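Local coordinates for protein acyl-CoA dehydrogenase (Mycobacterium thermoresistibile, PDB 3PFD) that probably catalyses the FAD-dependent oxidation of saturated acyl-CoA thioesters to their 2,3-dehydroacyl-CoA products, passing the electrons to an acceptor, at residues L106-M109 with G110-R114. Numbering follows the deposited sequence.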
loop_
_atom_site.group_PDB
_atom_site.type_symbol
_atom_site.label_atom_id
_atom_site.label_comp_id
_atom_site.label_asym_id
_atom_site.label_seq_id
_atom_site.Cartn_x
_atom_site.Cartn_y
_atom_site.Cartn_z
ATOM N N LEU C 106 22.994 17.213 14.722
ATOM C CA LEU C 106 23.722 16.838 13.498
ATOM C C LEU C 106 25.106 17.509 13.388
ATOM O O LEU C 106 26.092 16.828 13.095
ATOM C CB LEU C 106 22.886 17.156 12.241
ATOM C CG LEU C 106 23.351 16.547 10.903
ATOM C CD1 LEU C 106 23.382 15.011 10.977
ATOM C CD2 LEU C 106 22.484 17.006 9.718
ATOM N N GLY C 107 25.172 18.829 13.629
ATOM C CA GLY C 107 26.426 19.615 13.483
ATOM C C GLY C 107 27.433 19.479 14.621
ATOM O O GLY C 107 28.523 20.095 14.584
ATOM N N THR C 108 27.083 18.696 15.645
ATOM C CA THR C 108 28.002 18.513 16.787
ATOM C C THR C 108 28.347 17.069 17.107
ATOM O O THR C 108 29.286 16.823 17.860
ATOM C CB THR C 108 27.548 19.219 18.094
ATOM O OG1 THR C 108 26.219 18.806 18.454
ATOM C CG2 THR C 108 27.638 20.710 17.948
ATOM N N MET C 109 27.604 16.127 16.532
ATOM C CA MET C 109 27.704 14.727 16.948
ATOM C C MET C 109 29.062 14.085 16.598
ATOM O O MET C 109 29.625 13.372 17.416
ATOM C CB MET C 109 26.544 13.911 16.383
ATOM C CG MET C 109 26.152 12.709 17.235
ATOM S SD MET C 109 25.985 13.109 18.997
ATOM C CE MET C 109 26.269 11.459 19.647
ATOM N N GLY C 110 29.560 14.337 15.383
ATOM C CA GLY C 110 30.905 13.930 14.964
ATOM C C GLY C 110 31.963 14.397 15.955
ATOM O O GLY C 110 32.848 13.627 16.367
ATOM N N LEU C 111 31.832 15.654 16.366
ATOM C CA LEU C 111 32.771 16.276 17.290
ATOM C C LEU C 111 32.699 15.619 18.651
ATOM O O LEU C 111 33.733 15.327 19.255
ATOM C CB LEU C 111 32.506 17.795 17.403
ATOM C CG LEU C 111 33.332 18.581 18.433
ATOM C CD1 LEU C 111 34.824 18.587 18.115
ATOM C CD2 LEU C 111 32.814 19.996 18.536
ATOM N N ILE C 112 31.476 15.367 19.119
ATOM C CA ILE C 112 31.257 14.732 20.413
ATOM C C ILE C 112 31.831 13.308 20.416
ATOM O O ILE C 112 32.455 12.892 21.390
ATOM C CB ILE C 112 29.748 14.728 20.815
ATOM C CG1 ILE C 112 29.293 16.135 21.226
ATOM C CG2 ILE C 112 29.488 13.746 21.951
ATOM C CD1 ILE C 112 27.798 16.416 20.996
ATOM N N LEU C 113 31.630 12.586 19.318
ATOM C CA LEU C 113 32.051 11.185 19.213
ATOM C C LEU C 113 33.577 10.991 19.070
ATOM O O LEU C 113 34.132 10.044 19.618
ATOM C CB LEU C 113 31.317 10.487 18.054
ATOM C CG LEU C 113 29.821 10.140 18.209
ATOM C CD1 LEU C 113 29.169 9.761 16.867
ATOM C CD2 LEU C 113 29.591 9.041 19.238
ATOM N N ARG C 114 34.240 11.892 18.342
ATOM C CA ARG C 114 35.600 11.639 17.884
ATOM C C ARG C 114 36.554 12.818 18.113
ATOM O O ARG C 114 37.751 12.685 17.871
ATOM C CB ARG C 114 35.614 11.219 16.395
ATOM C CG ARG C 114 34.763 9.978 16.012
ATOM C CD ARG C 114 35.344 8.610 16.479
ATOM N NE ARG C 114 34.681 7.499 15.774
ATOM C CZ ARG C 114 33.657 6.775 16.241
ATOM N NH1 ARG C 114 33.153 6.983 17.454
ATOM N NH2 ARG C 114 33.137 5.823 15.488
HETATM O O HOH W 1 28.665 15.908 13.102
HETATM O O HOH W 2 30.320 17.442 14.723
#
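Ile-112 N donates to Thr-108 O at 2.9 Å, and one residue on Leu-113 N donates to Met-109 O, also at 2.9 Å. These are ordinary i to i+4 helix bonds, but the two preceding ones are replaced by water. One water donates to Leu-106 O (2.7 Å) and accepts from Gly-110 N (2.9 Å). A second accepts from Leu-111 N at 2.9 Å while giving only a weak bond to Gly-107 O, which also pairs with Thr-180 OG1. Helix 95-114 of the N-terminal helical domain of the acyl-CoA dehydrogenase fold is thus opened at this turn, with Thr-108 at phi -125°, and two waters wedged between its carbonyls and amides. Thr-108 OG1 turns back to Asn-104 O and also bonds His-68 NE2; CD1 of Ile-112 lies 3.8 Å from this hydroxyl oxygen. The Met-109 side chain leaves with CG anti to the backbone N and bends at chi2 (47°), which brings the methyl CE to 4.1 Å from Leu-113 CG, the two side chains crossing at a slant. Leu-111 packs on Leu-119 and Val-123 of helix 117-129.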